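Long-range contacts in UDP-galactopyranose mutase (Deinococcus radiodurans, PDB 3HDQ), which probably interconverts UDP-galactopyranose and UDP-galactofuranose with the help of its FAD cofactor, and binds both FAD and UDP-galactose: residues A[29-34]-A[52-57]; A[278-283]-A[326-331]; A[130-135]-A[169-174]. All blocks are in the same frame, centred on the assembly; numbering follows the deposited sequence.

Contact 1 of 3, residues A[29-34]-A[52-57]; sequences GFDYLI and GQRVLI
Strands 32-34 and 55-57 run parallel, their axes 4.7 Å apart and 17° from alignment, with Y32, L33 and I34 paired to V55, L56 and I57. The amide of L56 donates to Y32 O at 3.0 Å, and I34 N to L56 O at 2.8 Å, nearly straight at 174°; one step back, R54 O accepts from Y32 N and, weakly, from D31 N. D31 extends the pairing by side chain: OD2 takes R54 N on its anti lone pair at 2.8 Å, while the Q53 chain crosses that of D31, its OE1 3.1 Å from D31 CG, with OE1 and D31 OD1 two acceptors that share no bond. The F30 ring lies broadside over L56, whose CB stands 3.6 Å from the ring centroid almost on its normal, a CH-pi contact. With CG anti to the carbonyl carbon (chi1 -61°), the ring also brings CD2 close to the backbone at L56 N. Cutting F30 back to an alanine here is likely to leave L56 CB without its aromatic cover and open a gap beside it. This is the beta-alpha-beta crossover of a Rossmann-type fold: helix 39-50 links the two strands, and its A45 touches I34, V55 and I57 on one face of the sheet. On that face I34 CD1 meets V55 CG1 at 3.7 Å, and I34 CB lies against I57 CG1. On the opposite face L33 and L56 run alongside one another, with CD1 of L33 4.0 Å from CD2 of L56. M238 of the second subunit packs on both F30 and L56.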
loop_
_atom_site.group_PDB
_atom_site.type_symbol
_atom_site.label_atom_id
_atom_site.label_comp_id
_atom_site.label_asym_id
_atom_site.label_seq_id
_atom_site.Cartn_x
_atom_site.Cartn_y
_atom_site.Cartn_z
ATOM N N GLY A 29 -27.266 2.702 10.902
ATOM C CA GLY A 29 -25.865 2.534 10.550
ATOM C C GLY A 29 -25.586 2.898 9.102
ATOM O O GLY A 29 -26.188 3.831 8.572
ATOM N N PHE A 30 -24.691 2.157 8.453
ATOM C CA PHE A 30 -24.324 2.454 7.061
ATOM C C PHE A 30 -25.477 2.250 6.086
ATOM O O PHE A 30 -26.297 1.348 6.251
ATOM C CB PHE A 30 -23.131 1.602 6.620
ATOM C CG PHE A 30 -21.888 1.839 7.431
ATOM C CD1 PHE A 30 -21.594 1.034 8.524
ATOM C CD2 PHE A 30 -21.022 2.878 7.108
ATOM C CE1 PHE A 30 -20.445 1.254 9.279
ATOM C CE2 PHE A 30 -19.872 3.110 7.859
ATOM C CZ PHE A 30 -19.582 2.300 8.948
ATOM N N ASP A 31 -25.541 3.099 5.069
ATOM C CA ASP A 31 -26.520 2.919 4.008
ATOM C C ASP A 31 -26.197 1.649 3.214
ATOM O O ASP A 31 -27.099 0.930 2.781
ATOM C CB ASP A 31 -26.557 4.151 3.096
ATOM C CG ASP A 31 -26.937 5.419 3.844
ATOM O OD1 ASP A 31 -28.128 5.562 4.191
ATOM O OD2 ASP A 31 -26.054 6.275 4.086
ATOM N N TYR A 32 -24.905 1.376 3.033
ATOM C CA TYR A 32 -24.461 0.197 2.288
ATOM C C TYR A 32 -23.236 -0.452 2.900
ATOM O O TYR A 32 -22.236 0.219 3.186
ATOM C CB TYR A 32 -24.113 0.558 0.847
ATOM C CG TYR A 32 -25.267 1.002 0.005
ATOM C CD1 TYR A 32 -25.948 0.099 -0.795
ATOM C CD2 TYR A 32 -25.660 2.328 -0.020
ATOM C CE1 TYR A 32 -27.001 0.502 -1.586
ATOM C CE2 TYR A 32 -26.708 2.744 -0.809
ATOM C CZ TYR A 32 -27.383 1.826 -1.586
ATOM O OH TYR A 32 -28.441 2.231 -2.379
ATOM N N LEU A 33 -23.321 -1.760 3.098
ATOM C CA LEU A 33 -22.148 -2.572 3.367
ATOM C C LEU A 33 -21.765 -3.170 2.016
ATOM O O LEU A 33 -22.585 -3.828 1.368
ATOM C CB LEU A 33 -22.481 -3.678 4.367
ATOM C CG LEU A 33 -21.529 -4.862 4.526
ATOM C CD1 LEU A 33 -20.164 -4.381 4.935
ATOM C CD2 LEU A 33 -22.082 -5.837 5.569
ATOM N N ILE A 34 -20.543 -2.906 1.571
ATOM C CA ILE A 34 -20.075 -3.435 0.297
ATOM C C ILE A 34 -19.002 -4.500 0.517
ATOM O O ILE A 34 -17.961 -4.239 1.114
ATOM C CB ILE A 34 -19.542 -2.319 -0.599
ATOM C CG1 ILE A 34 -20.635 -1.278 -0.840
ATOM C CG2 ILE A 34 -19.075 -2.870 -1.917
ATOM C CD1 ILE A 34 -20.232 -0.218 -1.862
ATOM N N GLY A 52 -23.798 10.891 -1.416
ATOM C CA GLY A 52 -24.020 11.213 -0.018
ATOM C C GLY A 52 -24.396 10.026 0.854
ATOM O O GLY A 52 -24.855 10.191 1.983
ATOM N N GLN A 53 -24.196 8.823 0.333
ATOM C CA GLN A 53 -24.467 7.612 1.092
ATOM C C GLN A 53 -23.255 7.204 1.891
ATOM O O GLN A 53 -22.135 7.261 1.393
ATOM C CB GLN A 53 -24.835 6.476 0.159
ATOM C CG GLN A 53 -26.009 6.787 -0.731
ATOM C CD GLN A 53 -27.279 6.943 0.062
ATOM O OE1 GLN A 53 -27.639 6.071 0.856
ATOM N NE2 GLN A 53 -27.958 8.064 -0.128
ATOM N N ARG A 54 -23.477 6.782 3.125
ATOM C CA ARG A 54 -22.398 6.266 3.953
ATOM C C ARG A 54 -22.061 4.831 3.579
ATOM O O ARG A 54 -22.933 3.962 3.537
ATOM C CB ARG A 54 -22.774 6.347 5.429
ATOM C CG ARG A 54 -22.649 7.746 5.994
ATOM C CD ARG A 54 -23.510 7.909 7.221
ATOM N NE ARG A 54 -22.911 7.309 8.406
ATOM C CZ ARG A 54 -23.601 6.978 9.489
ATOM N NH1 ARG A 54 -24.914 7.180 9.527
ATOM N NH2 ARG A 54 -22.983 6.439 10.530
ATOM N N VAL A 55 -20.788 4.584 3.320
ATOM C CA VAL A 55 -20.371 3.284 2.837
ATOM C C VAL A 55 -19.346 2.620 3.755
ATOM O O VAL A 55 -18.389 3.247 4.185
ATOM C CB VAL A 55 -19.816 3.403 1.400
ATOM C CG1 VAL A 55 -19.361 2.050 0.882
ATOM C CG2 VAL A 55 -20.883 4.007 0.487
ATOM N N LEU A 56 -19.575 1.353 4.083
ATOM C CA LEU A 56 -18.533 0.541 4.671
ATOM C C LEU A 56 -18.162 -0.481 3.620
ATOM O O LEU A 56 -19.016 -1.260 3.175
ATOM C CB LEU A 56 -19.006 -0.165 5.947
ATOM C CG LEU A 56 -17.960 -1.106 6.557
ATOM C CD1 LEU A 56 -16.745 -0.321 7.027
ATOM C CD2 LEU A 56 -18.542 -1.932 7.699
ATOM N N ILE A 57 -16.902 -0.457 3.193
ATOM C CA ILE A 57 -16.444 -1.439 2.222
ATOM C C ILE A 57 -15.485 -2.396 2.904
ATOM O O ILE A 57 -14.559 -1.984 3.595
ATOM C CB ILE A 57 -15.817 -0.792 0.954
ATOM C CG1 ILE A 57 -15.600 -1.858 -0.130
ATOM C CG2 ILE A 57 -14.512 -0.079 1.289
ATOM C CD1 ILE A 57 -15.265 -1.294 -1.526
#

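Contact 2 of 3, residues A[278-283]-A[326-331]; sequences EFRHET and YPRAEG
The guanidinium of R280 lies flat on the Y326 ring, the planes 25° apart and the centres 4.1 Å from each other, a cation-pi stack offset toward the rim. At the edge of that ring, in its plane, sits the backbone O of E278; at the edge of the R280 guanidinium lies the E278 carboxylate. The guanidinium of R328 carries Y326 CB over one face and has E278 OE1 and R280 NH2 at its edge. E278 therefore joins the two arginines, one oxygen to each. R328 grips OE1 side-on, with its NE at 3.0 Å and its NH2 at 2.9 Å from that oxygen. R280 uses the same mode on OE2, its NE 2.8 Å away, and both of its nitrogens approach from one face of the carboxylate. An extended E278 chain, with CG anti to the backbone N (chi1 174°), carries the carboxylate out to the two guanidiniums. R280 NH2 and R328 NH2 stand 3.7 Å apart, a like-charge approach that the shared carboxylate would be expected to offset. These R280 contacts hold for one of its two deposited conformers and are less certain than the R328 bonds. Beneath the side chains the backbones pair at E278 and Y326, an antiparallel hydrogen-bonded pair: E278 N reaches Y326 O at 2.7 Å, and Y326 N returns to E278 O at 175°. The pairing continues from R280 to Y324 and from R328 to S276. The whole is a surface salt-bridge network with a cation-pi stack, bridging strands 274-284 and 320-336 at the margin of the mixed sheet.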
loop_
_atom_site.group_PDB
_atom_site.type_symbol
_atom_site.label_atom_id
_atom_site.label_comp_id
_atom_site.label_asym_id
_atom_site.label_seq_id
_atom_site.Cartn_x
_atom_site.Cartn_y
_atom_site.Cartn_z
ATOM N N GLU A 278 -2.272 -20.751 -9.229
ATOM C CA GLU A 278 -1.132 -20.548 -8.354
ATOM C C GLU A 278 -0.088 -19.738 -9.108
ATOM O O GLU A 278 0.239 -20.047 -10.247
ATOM C CB GLU A 278 -0.549 -21.873 -7.889
ATOM C CG GLU A 278 0.734 -21.710 -7.090
ATOM C CD GLU A 278 1.493 -23.009 -6.932
ATOM O OE1 GLU A 278 0.885 -24.082 -7.127
ATOM O OE2 GLU A 278 2.699 -22.958 -6.617
ATOM N N PHE A 279 0.422 -18.693 -8.469
ATOM C CA PHE A 279 1.356 -17.789 -9.118
ATOM C C PHE A 279 2.751 -17.981 -8.568
ATOM O O PHE A 279 2.946 -17.964 -7.361
ATOM C CB PHE A 279 0.934 -16.332 -8.895
ATOM C CG PHE A 279 -0.491 -16.046 -9.276
ATOM C CD1 PHE A 279 -1.492 -16.056 -8.317
ATOM C CD2 PHE A 279 -0.828 -15.774 -10.588
ATOM C CE1 PHE A 279 -2.807 -15.787 -8.655
ATOM C CE2 PHE A 279 -2.142 -15.506 -10.946
ATOM C CZ PHE A 279 -3.137 -15.511 -9.978
ATOM N N ARG A 280 3.722 -18.171 -9.454
ATOM C CA ARG A 280 5.101 -18.206 -9.018
ATOM C C ARG A 280 5.869 -17.008 -9.564
ATOM O O ARG A 280 6.108 -16.874 -10.769
ATOM C CB ARG A 280 5.762 -19.546 -9.354
ATOM C CG ARG A 280 5.347 -20.631 -8.377
ATOM C CD ARG A 280 5.823 -22.004 -8.785
ATOM N NE ARG A 280 4.890 -23.027 -8.323
ATOM C CZ ARG A 280 5.047 -24.330 -8.516
ATOM N NH1 ARG A 280 6.116 -24.787 -9.159
ATOM N NH2 ARG A 280 4.136 -25.178 -8.061
ATOM N N HIS A 281 6.232 -16.117 -8.647
ATOM C CA HIS A 281 6.940 -14.881 -8.967
ATOM C C HIS A 281 8.456 -15.056 -8.921
ATOM O O HIS A 281 8.985 -15.728 -8.036
ATOM C CB HIS A 281 6.515 -13.776 -7.994
ATOM C CG HIS A 281 5.090 -13.348 -8.161
ATOM N ND1 HIS A 281 4.709 -12.345 -9.029
ATOM C CD2 HIS A 281 3.950 -13.796 -7.577
ATOM C CE1 HIS A 281 3.395 -12.193 -8.971
ATOM N NE2 HIS A 281 2.911 -13.062 -8.096
ATOM N N GLU A 282 9.153 -14.452 -9.874
ATOM C CA GLU A 282 10.616 -14.508 -9.903
ATOM C C GLU A 282 11.196 -13.156 -10.281
ATOM O O GLU A 282 10.597 -12.401 -11.044
ATOM C CB GLU A 282 11.116 -15.574 -10.890
ATOM C CG GLU A 282 10.807 -17.019 -10.478
ATOM C CD GLU A 282 11.205 -18.047 -11.543
ATOM O OE1 GLU A 282 12.083 -17.726 -12.379
ATOM O OE2 GLU A 282 10.638 -19.173 -11.537
ATOM N N THR A 283 12.370 -12.854 -9.744
ATOM C CA THR A 283 13.103 -11.671 -10.161
ATOM C C THR A 283 14.455 -12.100 -10.712
ATOM O O THR A 283 15.165 -12.882 -10.089
ATOM C CB THR A 283 13.319 -10.687 -8.996
ATOM O OG1 THR A 283 12.047 -10.284 -8.468
ATOM C CG2 THR A 283 14.106 -9.458 -9.471
ATOM N N TYR A 326 0.157 -21.244 -12.734
ATOM C CA TYR A 326 -0.256 -22.643 -12.752
ATOM C C TYR A 326 -1.755 -22.771 -12.440
ATOM O O TYR A 326 -2.203 -22.389 -11.361
ATOM C CB TYR A 326 0.554 -23.446 -11.732
ATOM C CG TYR A 326 2.056 -23.391 -11.934
ATOM C CD1 TYR A 326 2.773 -22.224 -11.678
ATOM C CD2 TYR A 326 2.761 -24.511 -12.365
ATOM C CE1 TYR A 326 4.153 -22.172 -11.861
ATOM C CE2 TYR A 326 4.144 -24.470 -12.550
ATOM C CZ TYR A 326 4.835 -23.300 -12.295
ATOM O OH TYR A 326 6.207 -23.257 -12.475
ATOM N N PRO A 327 -2.533 -23.311 -13.386
ATOM C CA PRO A 327 -3.967 -23.578 -13.183
ATOM C C PRO A 327 -4.197 -24.506 -11.998
ATOM O O PRO A 327 -3.494 -25.510 -11.875
ATOM C CB PRO A 327 -4.380 -24.287 -14.473
ATOM C CG PRO A 327 -3.369 -23.848 -15.490
ATOM C CD PRO A 327 -2.075 -23.709 -14.724
ATOM N N ARG A 328 -5.161 -24.173 -11.141
ATOM C CA ARG A 328 -5.484 -24.999 -9.979
ATOM C C ARG A 328 -6.987 -25.270 -9.874
ATOM O O ARG A 328 -7.811 -24.388 -10.106
ATOM C CB ARG A 328 -4.988 -24.330 -8.692
ATOM C CG ARG A 328 -3.480 -24.269 -8.557
ATOM C CD ARG A 328 -2.872 -25.648 -8.296
ATOM N NE ARG A 328 -1.407 -25.618 -8.310
ATOM C CZ ARG A 328 -0.647 -26.157 -9.263
ATOM N NH1 ARG A 328 -1.215 -26.782 -10.282
ATOM N NH2 ARG A 328 0.683 -26.080 -9.201
ATOM N N ALA A 329 -7.346 -26.494 -9.515
ATOM C CA ALA A 329 -8.741 -26.796 -9.224
ATOM C C ALA A 329 -9.158 -26.180 -7.883
ATOM O O ALA A 329 -10.326 -25.862 -7.669
ATOM C CB ALA A 329 -8.951 -28.292 -9.200
ATOM N N GLU A 330 -8.186 -26.000 -6.994
ATOM C CA GLU A 330 -8.451 -25.637 -5.612
ATOM C C GLU A 330 -7.837 -24.280 -5.269
ATOM O O GLU A 330 -6.737 -23.968 -5.720
ATOM C CB GLU A 330 -7.834 -26.701 -4.705
ATOM C CG GLU A 330 -8.757 -27.258 -3.657
ATOM C CD GLU A 330 -9.450 -28.530 -4.116
ATOM O OE1 GLU A 330 -9.252 -29.579 -3.462
ATOM O OE2 GLU A 330 -10.181 -28.483 -5.132
ATOM N N GLY A 331 -8.531 -23.483 -4.460
ATOM C CA GLY A 331 -7.986 -22.214 -4.007
ATOM C C GLY A 331 -8.959 -21.078 -4.257
ATOM O O GLY A 331 -10.129 -21.342 -4.507
#

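Contact 3 of 3, residues A[130-135]-A[169-174]; sequences NRLYGL and RDLYNK
Y133 and D170 point at each other from opposite directions, and the phenol hydroxyl donates to D170 OD1 at 2.6 Å. The oxygen lies at the edge of the ring, in its plane; ring and carboxylate are turned 32° apart, and the hydroxyl arrives on the anti side of OD1, 18° out of the carboxylate plane. K174 NZ, one helical turn on from D170, takes the syn lone pair of the same oxygen at 3.0 Å in a salt bridge. OD1 is thus held from both its sides, which, with a weak second bond from K174 NZ to OD2, probably restrains the carboxylate's rotation. A chi1 of -168° sets the D170 carboxylate opposite its backbone N, where the hydroxyl meets it. Beside this polar link, L132 and L171 run antiparallel past one another, meeting CD2 to CD2 at 3.8 Å, and L171 CD2 lies 4.1 Å from Y133 CE2. L132 CD2 serves twice more, over one face of the Y133 ring and against K174 CD. The contact joins the C-terminal end of helix 126-133 to the long helix 159-184; helix 139-149 packs on both through F145 on Y133 and F146 on L171, and L132 touches L120 of strand 118-122.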
loop_
_atom_site.group_PDB
_atom_site.type_symbol
_atom_site.label_atom_id
_atom_site.label_comp_id
_atom_site.label_asym_id
_atom_site.label_seq_id
_atom_site.Cartn_x
_atom_site.Cartn_y
_atom_site.Cartn_z
ATOM N N ASN A 130 1.753 -18.124 -42.047
ATOM C CA ASN A 130 2.937 -18.135 -42.885
ATOM C C ASN A 130 4.154 -18.685 -42.142
ATOM O O ASN A 130 4.855 -19.545 -42.649
ATOM C CB ASN A 130 3.204 -16.740 -43.463
ATOM C CG ASN A 130 2.252 -16.392 -44.612
ATOM O OD1 ASN A 130 1.659 -17.282 -45.229
ATOM N ND2 ASN A 130 2.105 -15.102 -44.900
ATOM N N ARG A 131 4.387 -18.219 -40.923
ATOM C CA ARG A 131 5.583 -18.618 -40.210
ATOM C C ARG A 131 5.539 -20.076 -39.781
ATOM O O ARG A 131 6.573 -20.759 -39.773
ATOM C CB ARG A 131 5.866 -17.682 -39.021
ATOM C CG ARG A 131 6.278 -16.260 -39.435
ATOM C CD ARG A 131 6.551 -15.365 -38.228
ATOM N NE ARG A 131 7.603 -15.938 -37.391
ATOM C CZ ARG A 131 7.800 -15.652 -36.106
ATOM N NH1 ARG A 131 7.015 -14.781 -35.468
ATOM N NH2 ARG A 131 8.791 -16.249 -35.454
ATOM N N LEU A 132 4.349 -20.557 -39.435
ATOM C CA LEU A 132 4.203 -21.915 -38.926
ATOM C C LEU A 132 4.448 -22.955 -40.016
ATOM O O LEU A 132 5.145 -23.943 -39.787
ATOM C CB LEU A 132 2.815 -22.130 -38.296
ATOM C CG LEU A 132 2.602 -23.513 -37.656
ATOM C CD1 LEU A 132 3.487 -23.679 -36.432
ATOM C CD2 LEU A 132 1.148 -23.749 -37.283
ATOM N N TYR A 133 3.875 -22.731 -41.198
ATOM C CA TYR A 133 3.902 -23.733 -42.271
ATOM C C TYR A 133 4.904 -23.408 -43.383
ATOM O O TYR A 133 5.061 -24.179 -44.334
ATOM C CB TYR A 133 2.516 -23.883 -42.896
ATOM C CG TYR A 133 1.439 -24.394 -41.968
ATOM C CD1 TYR A 133 1.592 -25.603 -41.287
ATOM C CD2 TYR A 133 0.250 -23.689 -41.795
ATOM C CE1 TYR A 133 0.599 -26.083 -40.433
ATOM C CE2 TYR A 133 -0.749 -24.166 -40.942
ATOM C CZ TYR A 133 -0.565 -25.361 -40.272
ATOM O OH TYR A 133 -1.542 -25.843 -39.446
ATOM N N GLY A 134 5.569 -22.262 -43.267
ATOM C CA GLY A 134 6.479 -21.799 -44.300
ATOM C C GLY A 134 5.770 -21.328 -45.563
ATOM O O GLY A 134 6.291 -21.495 -46.665
ATOM N N LEU A 135 4.584 -20.741 -45.413
ATOM C CA LEU A 135 3.817 -20.270 -46.571
ATOM C C LEU A 135 4.082 -18.801 -46.879
ATOM O O LEU A 135 4.795 -18.121 -46.146
ATOM C CB LEU A 135 2.312 -20.477 -46.360
ATOM C CG LEU A 135 1.794 -21.898 -46.135
ATOM C CD1 LEU A 135 0.344 -21.884 -45.651
ATOM C CD2 LEU A 135 1.926 -22.740 -47.392
ATOM N N ARG A 169 -8.627 -28.209 -37.779
ATOM C CA ARG A 169 -8.247 -29.116 -36.709
ATOM C C ARG A 169 -6.764 -29.027 -36.296
ATOM O O ARG A 169 -6.431 -29.196 -35.124
ATOM C CB ARG A 169 -8.626 -30.539 -37.132
ATOM C CG ARG A 169 -8.282 -31.621 -36.143
ATOM C CD ARG A 169 -9.178 -31.592 -34.927
ATOM N NE ARG A 169 -10.605 -31.485 -35.246
ATOM C CZ ARG A 169 -11.566 -31.593 -34.334
ATOM N NH1 ARG A 169 -11.245 -31.822 -33.066
ATOM N NH2 ARG A 169 -12.842 -31.468 -34.679
ATOM N N ASP A 170 -5.872 -28.763 -37.242
ATOM C CA ASP A 170 -4.450 -28.655 -36.889
ATOM C C ASP A 170 -4.130 -27.387 -36.078
ATOM O O ASP A 170 -3.421 -27.437 -35.072
ATOM C CB ASP A 170 -3.563 -28.714 -38.134
ATOM C CG ASP A 170 -2.102 -28.886 -37.788
ATOM O OD1 ASP A 170 -1.252 -28.156 -38.343
ATOM O OD2 ASP A 170 -1.805 -29.750 -36.941
ATOM N N LEU A 171 -4.653 -26.250 -36.516
ATOM C CA LEU A 171 -4.417 -24.999 -35.811
ATOM C C LEU A 171 -5.069 -25.044 -34.435
ATOM O O LEU A 171 -4.531 -24.516 -33.457
ATOM C CB LEU A 171 -4.925 -23.821 -36.642
ATOM C CG LEU A 171 -4.030 -23.542 -37.852
ATOM C CD1 LEU A 171 -4.659 -22.475 -38.743
ATOM C CD2 LEU A 171 -2.616 -23.137 -37.382
ATOM N N TYR A 172 -6.221 -25.704 -34.374
ATOM C CA TYR A 172 -6.913 -25.961 -33.122
ATOM C C TYR A 172 -6.060 -26.794 -32.170
ATOM O O TYR A 172 -5.966 -26.484 -30.983
ATOM C CB TYR A 172 -8.249 -26.667 -33.396
ATOM C CG TYR A 172 -8.907 -27.265 -32.172
ATOM C CD1 TYR A 172 -9.656 -26.477 -31.312
ATOM C CD2 TYR A 172 -8.791 -28.623 -31.886
ATOM C CE1 TYR A 172 -10.270 -27.018 -30.191
ATOM C CE2 TYR A 172 -9.402 -29.174 -30.771
ATOM C CZ TYR A 172 -10.138 -28.361 -29.927
ATOM O OH TYR A 172 -10.752 -28.883 -28.817
ATOM N N ASN A 173 -5.448 -27.858 -32.678
ATOM C CA ASN A 173 -4.630 -28.712 -31.818
ATOM C C ASN A 173 -3.364 -27.995 -31.362
ATOM O O ASN A 173 -2.839 -28.267 -30.278
ATOM C CB ASN A 173 -4.234 -30.013 -32.519
ATOM C CG ASN A 173 -5.421 -30.935 -32.789
ATOM O OD1 ASN A 173 -6.463 -30.859 -32.139
ATOM N ND2 ASN A 173 -5.252 -31.820 -33.757
ATOM N N LYS A 174 -2.880 -27.074 -32.192
ATOM C CA LYS A 174 -1.606 -26.419 -31.925
ATOM C C LYS A 174 -1.677 -25.220 -30.980
ATOM O O LYS A 174 -0.746 -24.994 -30.211
ATOM C CB LYS A 174 -0.897 -26.060 -33.237
ATOM C CG LYS A 174 0.101 -27.123 -33.631
ATOM C CD LYS A 174 0.445 -27.129 -35.100
ATOM C CE LYS A 174 1.366 -28.321 -35.395
ATOM N NZ LYS A 174 1.165 -28.868 -36.770
#

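Overall arrangement
Contact 1 is the most buried of the three; contacts 2 and 3 lie at the surface. No two share an element: contact 1 joins strands of the parallel Rossmann-type sheet, contact 2 strands of the mixed sheet, and contact 3 two helices. Contacts 1 and 3 fall on opposite sides of the chain's centre, their own centres 54 Å apart, while contact 2 lies about 15 Å from contact 3 by nearest atoms. Chemistry follows place: main-chain bonds and apolar packing, one aromatic face included, dominate contact 1, contact 2 pairs charges around one carboxylate, and contact 3 combines a single shared aspartate oxygen with a small leucine patch.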